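Side-chain contacts in nucleoside-diphosphate sugar epimerase (SulA family) (Corynebacterium glutamicum, PDB 3OH8), which probably acts as a nucleoside-diphosphate sugar epimerase of the NAD-dependent epimerase/dehydratase family, with a Rossmann-type nucleotide-binding fold: residues T430-G433 and A434-H438; E489-E492 and Q493-S497; A356-S359 and G360-A364. All blocks are in the same frame, centred on the assembly; numbering follows the deposited sequence.

All three contacts are short-range and follow one another along the chain without nesting or crossing. The first from the N terminus is interaction 3, at 356-364, where the connection after helix 342-354 turns into strand 360-364 of the mixed sheet. Interaction 1, at 430-438, forms the opening turns of helix 432-440, whose apolar face rests on strand 336-341 and helix 372-378; its centre is about 24 Å from that of interaction 3. Interaction 2, at 489-497, belongs to the C-terminal helix 488-511, which lies against strands 91-99 and 102-110 of the antiparallel sheet. The centres of interactions 2 and 3 stand about 49 Å apart, on opposite sides of the chain's centre.

Interaction 1: residues T430-G433 and A434-H438; sequences TDIG and AAIAH
I432 and I436 sit one turn apart at the N-terminal end of helix 432-440, and this contact is the i to i+4 packing and hydrogen bonding that starts the helix within the DUF1731 family region. D431 occupies the N-cap position, although its carboxylate makes no capping bond; it takes part through its backbone carbonyl instead.

Three successive backbone hydrogen bonds set the turn, beginning at the carbonyl of the N-cap residue D431. A435 N donates to D431 O at 3.1 Å, I436 N to I432 O at 2.9 Å, and A437 N to G433 O at 3.0 Å. All three are moderately straight, with N-H...O angles of 155 to 158°.

The apolar part is carried by the two isoleucines. CG1 of I432, anti to its own backbone N (chi1 -166°), points to the next turn, where it meets I436 CD1 at 3.6 Å; the two CD1 methyls of I432 and I436 are a looser 4.2 Å apart. The side chains slant across one another rather than running side by side. Both also reach I378 of helix 372-378, while I432 touches F337 and W339 of strand 336-341, and A435 touches W339 and A341 of the same strand.

Aliphatic groups also lie over the carbonyl oxygens. A437 CB is 3.5 Å from G433 O, and on the isoleucine side I436 CG1, set beside its backbone N (chi1 -70°), comes within 3.2 Å of I432 O.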
loop_
_atom_site.group_PDB
_atom_site.type_symbol
_atom_site.label_atom_id
_atom_site.label_comp_id
_atom_site.label_asym_id
_atom_site.label_seq_id
_atom_site.Cartn_x
_atom_site.Cartn_y
_atom_site.Cartn_z
ATOM N N THR A 430 -14.069 1.977 2.337
ATOM C CA THR A 430 -14.930 3.146 2.222
ATOM C C THR A 430 -15.116 3.811 3.592
ATOM O O THR A 430 -15.423 5.001 3.681
ATOM C CB THR A 430 -16.308 2.768 1.621
ATOM O OG1 THR A 430 -16.880 1.708 2.387
ATOM C CG2 THR A 430 -16.156 2.283 0.183
ATOM N N ASP A 431 -14.922 3.041 4.660
ATOM C CA ASP A 431 -15.147 3.548 6.013
ATOM C C ASP A 431 -13.855 3.599 6.811
ATOM O O ASP A 431 -13.097 2.632 6.845
ATOM C CB ASP A 431 -16.166 2.678 6.751
ATOM C CG ASP A 431 -17.385 2.377 5.909
ATOM O OD1 ASP A 431 -17.949 3.327 5.318
ATOM O OD2 ASP A 431 -17.776 1.189 5.836
ATOM N N ILE A 432 -13.622 4.722 7.477
ATOM C CA ILE A 432 -12.347 4.943 8.142
ATOM C C ILE A 432 -12.055 3.936 9.261
ATOM O O ILE A 432 -10.905 3.558 9.474
ATOM C CB ILE A 432 -12.243 6.384 8.681
ATOM C CG1 ILE A 432 -10.791 6.698 9.047
ATOM C CG2 ILE A 432 -13.195 6.585 9.855
ATOM C CD1 ILE A 432 -10.529 8.166 9.296
ATOM N N GLY A 433 -13.098 3.509 9.967
ATOM C CA GLY A 433 -12.970 2.452 10.955
ATOM C C GLY A 433 -12.391 1.186 10.355
ATOM O O GLY A 433 -11.507 0.563 10.933
ATOM N N ALA A 434 -12.876 0.804 9.183
ATOM C CA ALA A 434 -12.347 -0.379 8.511
ATOM C C ALA A 434 -10.911 -0.185 8.008
ATOM O O ALA A 434 -10.120 -1.120 8.032
ATOM C CB ALA A 434 -13.259 -0.801 7.369
ATOM N N ALA A 435 -10.582 1.020 7.541
ATOM C CA ALA A 435 -9.217 1.309 7.098
ATOM C C ALA A 435 -8.245 1.231 8.269
ATOM O O ALA A 435 -7.155 0.664 8.160
ATOM C CB ALA A 435 -9.147 2.693 6.455
ATOM N N ILE A 436 -8.655 1.790 9.400
ATOM C CA ILE A 436 -7.808 1.830 10.592
ATOM C C ILE A 436 -7.600 0.428 11.181
ATOM O O ILE A 436 -6.498 0.085 11.630
ATOM C CB ILE A 436 -8.412 2.782 11.652
ATOM C CG1 ILE A 436 -8.297 4.240 11.189
ATOM C CG2 ILE A 436 -7.738 2.614 13.005
ATOM C CD1 ILE A 436 -9.242 5.171 11.925
ATOM N N ALA A 437 -8.655 -0.387 11.171
ATOM C CA ALA A 437 -8.551 -1.758 11.658
ATOM C C ALA A 437 -7.504 -2.538 10.850
ATOM O O ALA A 437 -6.708 -3.320 11.397
ATOM C CB ALA A 437 -9.911 -2.448 11.587
ATOM N N HIS A 438 -7.506 -2.307 9.541
ATOM C CA HIS A 438 -6.546 -2.948 8.641
ATOM C C HIS A 438 -5.131 -2.475 8.943
ATOM O O HIS A 438 -4.210 -3.282 9.087
ATOM C CB HIS A 438 -6.927 -2.663 7.179
ATOM C CG HIS A 438 -6.049 -3.353 6.172
ATOM N ND1 HIS A 438 -6.001 -4.717 6.046
ATOM C CD2 HIS A 438 -5.218 -2.851 5.226
ATOM C CE1 HIS A 438 -5.152 -5.043 5.077
ATOM N NE2 HIS A 438 -4.668 -3.926 4.563
#

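Interaction 2: residues E489-E492 and Q493-S497; sequences EEVE and QSILS
The carbonyl oxygen E490 O is approached by two groups of S494 within helix 488-511, an i to i+4 pairing of the regular alpha-helical kind. S494 N donates to it at 2.9 Å. The hydroxyl S494 OG makes a weak bond to the same E490 O at 3.4 Å, and not a settled one, since the same proton also has E486 OE2 within reach, likewise a weak partner; OG is placed for either by lying beside its own backbone N (chi1 -75°). The flanking i to i+4 backbone bonds range from the long Q493 N to E489 O, 3.3 Å, to the nearly straight L496 N to E492 O, with an N-H...O angle of 173°.

On the buried face, V491 CG1 packs on I495 CD1 at 3.8 Å, the two side chains crossing at a slant. Both rest on V93 and S108, so this face of the helix is laid on strands 91-99 and 102-110 of the antiparallel sheet.

E492 belongs to a more open side. Its chain bends at chi2 (-64°), and its OE2 forms a salt bridge with R74, which ties the helix to strand 74-78 of the same sheet. L496 slants across it, its CD1 methyl 4.1 Å from E492 OE1 and 3.1 Å from the carbonyl oxygen E492 O.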
loop_
_atom_site.group_PDB
_atom_site.type_symbol
_atom_site.label_atom_id
_atom_site.label_comp_id
_atom_site.label_asym_id
_atom_site.label_seq_id
_atom_site.Cartn_x
_atom_site.Cartn_y
_atom_site.Cartn_z
ATOM N N GLU A 489 6.763 -33.494 11.928
ATOM C CA GLU A 489 5.666 -34.452 11.896
ATOM C C GLU A 489 4.375 -33.823 12.432
ATOM O O GLU A 489 3.300 -33.988 11.855
ATOM C CB GLU A 489 6.044 -35.696 12.707
ATOM C CG GLU A 489 4.885 -36.405 13.373
ATOM C CD GLU A 489 5.348 -37.507 14.313
ATOM O OE1 GLU A 489 6.171 -37.219 15.214
ATOM O OE2 GLU A 489 4.893 -38.660 14.144
ATOM N N GLU A 490 4.489 -33.102 13.542
ATOM C CA GLU A 490 3.347 -32.402 14.119
ATOM C C GLU A 490 2.809 -31.332 13.162
ATOM O O GLU A 490 1.597 -31.144 13.062
ATOM C CB GLU A 490 3.719 -31.745 15.456
ATOM C CG GLU A 490 4.060 -32.709 16.587
ATOM C CD GLU A 490 4.422 -31.984 17.880
ATOM O OE1 GLU A 490 5.521 -31.388 17.952
ATOM O OE2 GLU A 490 3.603 -32.012 18.824
ATOM N N VAL A 491 3.713 -30.634 12.476
ATOM C CA VAL A 491 3.331 -29.541 11.583
ATOM C C VAL A 491 2.489 -30.035 10.417
ATOM O O VAL A 491 1.491 -29.408 10.048
ATOM C CB VAL A 491 4.567 -28.780 11.029
ATOM C CG1 VAL A 491 4.141 -27.781 9.960
ATOM C CG2 VAL A 491 5.312 -28.067 12.149
ATOM N N GLU A 492 2.893 -31.167 9.844
ATOM C CA GLU A 492 2.138 -31.802 8.768
ATOM C C GLU A 492 0.731 -32.160 9.222
ATOM O O GLU A 492 -0.239 -31.959 8.497
ATOM C CB GLU A 492 2.841 -33.075 8.290
ATOM C CG GLU A 492 4.104 -32.831 7.499
ATOM C CD GLU A 492 3.850 -32.098 6.190
ATOM O OE1 GLU A 492 2.670 -31.865 5.840
ATOM O OE2 GLU A 492 4.841 -31.760 5.509
ATOM N N GLN A 493 0.616 -32.713 10.421
ATOM C CA GLN A 493 -0.698 -33.050 10.950
ATOM C C GLN A 493 -1.555 -31.802 11.158
ATOM O O GLN A 493 -2.749 -31.803 10.844
ATOM C CB GLN A 493 -0.577 -33.850 12.253
ATOM C CG GLN A 493 -0.008 -35.247 12.041
ATOM C CD GLN A 493 -0.804 -36.029 11.012
ATOM O OE1 GLN A 493 -2.004 -36.247 11.183
ATOM N NE2 GLN A 493 -0.143 -36.442 9.931
ATOM N N SER A 494 -0.954 -30.744 11.700
ATOM C CA SER A 494 -1.689 -29.501 11.917
ATOM C C SER A 494 -2.221 -28.957 10.602
ATOM O O SER A 494 -3.360 -28.496 10.517
ATOM C CB SER A 494 -0.815 -28.438 12.594
ATOM O OG SER A 494 -0.638 -28.729 13.966
ATOM N N ILE A 495 -1.382 -28.992 9.578
ATOM C CA ILE A 495 -1.763 -28.469 8.271
ATOM C C ILE A 495 -2.896 -29.300 7.664
ATOM O O ILE A 495 -3.932 -28.759 7.251
ATOM C CB ILE A 495 -0.551 -28.437 7.331
ATOM C CG1 ILE A 495 0.436 -27.359 7.796
ATOM C CG2 ILE A 495 -0.990 -28.217 5.877
ATOM C CD1 ILE A 495 1.756 -27.369 7.065
ATOM N N LEU A 496 -2.709 -30.619 7.630
ATOM C CA LEU A 496 -3.746 -31.506 7.107
ATOM C C LEU A 496 -5.063 -31.287 7.836
ATOM O O LEU A 496 -6.126 -31.195 7.219
ATOM C CB LEU A 496 -3.314 -32.971 7.223
ATOM C CG LEU A 496 -2.418 -33.509 6.098
ATOM C CD1 LEU A 496 -1.358 -32.497 5.664
ATOM C CD2 LEU A 496 -1.773 -34.832 6.510
ATOM N N SER A 497 -4.987 -31.197 9.159
ATOM C CA SER A 497 -6.173 -30.973 9.968
ATOM C C SER A 497 -6.846 -29.635 9.648
ATOM O O SER A 497 -8.073 -29.544 9.599
ATOM C CB SER A 497 -5.830 -31.048 11.455
ATOM O OG SER A 497 -6.994 -30.838 12.230
#

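Interaction 3: residues A356-S359 and G360-A364; sequences AQIS and GPINA
I358 and I362 form the compact half of this contact, meeting across the bend that leads into strand 360-364. The CG2 methyl of I358 faces the CG1 carbon of I362 at 3.8 Å and its terminal CD1 at 4.1 Å, the two side chains lying nearly perpendicular. I358 CG2 is anti to the backbone N, while I362 carries CG1 beside its own backbone N and then folds CD1 back (chi2 -66°), which leaves CD1 near the same methyl, though CG1 is the closer carbon. Both isoleucines are buried. I358 also touches R351 of helix 342-354, and I362 lies against A419 and L420 of helix 418-422.

Strand 336-341, helix 342-354 and strand 360-364 together make a beta-alpha-beta unit of the Rossmann-type sheet, in which the first and last strands both run parallel to strand 298-308. The contact stands at the return from helix to strand. G360 takes a positive phi (77°), a backbone shape that glycine adopts readily, and its hydrogen bonds with V299 and F301 begin the pairing to strand 298-308. Just before it, I358 O receives a hydrogen bond from R298 NH1.

The other side is looser. No direct hydrogen bond joins the two segments; on this side a water bridges them, donating to S359 O at 2.8 Å and to P361 O at 2.7 Å, the carbonyls of the residues on either side of G360. P361, partly exposed, touches R303 and E269. S359 is exposed, and its hydroxyl lies between its own backbone N and carbonyl carbon (chi1 80°), with OG 3.5 Å from G360 N at an angle too poor for a hydrogen bond.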
loop_
_atom_site.group_PDB
_atom_site.type_symbol
_atom_site.label_atom_id
_atom_site.label_comp_id
_atom_site.label_asym_id
_atom_site.label_seq_id
_atom_site.Cartn_x
_atom_site.Cartn_y
_atom_site.Cartn_z
ATOM N N ALA A 356 -6.113 4.443 -19.442
ATOM C CA ALA A 356 -6.122 5.666 -20.235
ATOM C C ALA A 356 -7.373 6.528 -20.005
ATOM O O ALA A 356 -7.431 7.644 -20.495
ATOM C CB ALA A 356 -5.961 5.346 -21.712
ATOM N N GLN A 357 -8.360 6.021 -19.262
ATOM C CA GLN A 357 -9.545 6.822 -18.926
ATOM C C GLN A 357 -9.222 7.909 -17.910
ATOM O O GLN A 357 -9.975 8.875 -17.743
ATOM C CB GLN A 357 -10.643 5.955 -18.319
ATOM C CG GLN A 357 -11.342 5.019 -19.270
ATOM C CD GLN A 357 -12.328 4.117 -18.542
ATOM O OE1 GLN A 357 -11.937 3.292 -17.713
ATOM N NE2 GLN A 357 -13.610 4.273 -18.847
ATOM N N ILE A 358 -8.110 7.733 -17.213
ATOM C CA ILE A 358 -7.746 8.628 -16.119
ATOM C C ILE A 358 -6.886 9.781 -16.611
ATOM O O ILE A 358 -5.750 9.586 -17.045
ATOM C CB ILE A 358 -7.021 7.859 -14.993
ATOM C CG1 ILE A 358 -7.978 6.814 -14.412
ATOM C CG2 ILE A 358 -6.534 8.811 -13.900
ATOM C CD1 ILE A 358 -7.408 6.033 -13.284
ATOM N N SER A 359 -7.431 10.990 -16.556
ATOM C CA SER A 359 -6.629 12.158 -16.885
ATOM C C SER A 359 -7.196 13.393 -16.205
ATOM O O SER A 359 -8.365 13.401 -15.795
ATOM C CB SER A 359 -6.537 12.359 -18.404
ATOM O OG SER A 359 -7.696 12.969 -18.914
ATOM N N GLY A 360 -6.367 14.427 -16.069
ATOM C CA GLY A 360 -6.771 15.621 -15.335
ATOM C C GLY A 360 -6.704 15.372 -13.838
ATOM O O GLY A 360 -6.068 14.405 -13.391
ATOM N N PRO A 361 -7.351 16.236 -13.048
ATOM C CA PRO A 361 -7.345 16.080 -11.588
ATOM C C PRO A 361 -8.164 14.871 -11.119
ATOM O O PRO A 361 -9.246 14.626 -11.640
ATOM C CB PRO A 361 -8.010 17.370 -11.096
ATOM C CG PRO A 361 -8.908 17.789 -12.246
ATOM C CD PRO A 361 -8.128 17.414 -13.486
ATOM N N ILE A 362 -7.636 14.115 -10.158
ATOM C CA ILE A 362 -8.384 13.030 -9.543
ATOM C C ILE A 362 -8.334 13.205 -8.028
ATOM O O ILE A 362 -7.251 13.279 -7.460
ATOM C CB ILE A 362 -7.749 11.680 -9.881
ATOM C CG1 ILE A 362 -7.711 11.468 -11.401
ATOM C CG2 ILE A 362 -8.511 10.577 -9.204
ATOM C CD1 ILE A 362 -9.106 11.340 -12.046
ATOM N N ASN A 363 -9.488 13.318 -7.370
ATOM C CA ASN A 363 -9.491 13.351 -5.910
ATOM C C ASN A 363 -9.219 11.942 -5.382
ATOM O O ASN A 363 -10.067 11.054 -5.509
ATOM C CB ASN A 363 -10.823 13.869 -5.352
ATOM C CG ASN A 363 -11.012 15.376 -5.553
ATOM O OD1 ASN A 363 -12.116 15.904 -5.377
ATOM N ND2 ASN A 363 -9.943 16.071 -5.899
ATOM N N ALA A 364 -8.038 11.722 -4.815
ATOM C CA ALA A 364 -7.735 10.409 -4.242
ATOM C C ALA A 364 -8.052 10.458 -2.763
ATOM O O ALA A 364 -7.178 10.700 -1.936
ATOM C CB ALA A 364 -6.284 10.030 -4.472
HETATM O O HOH W 1 -10.267 14.649 -14.088
#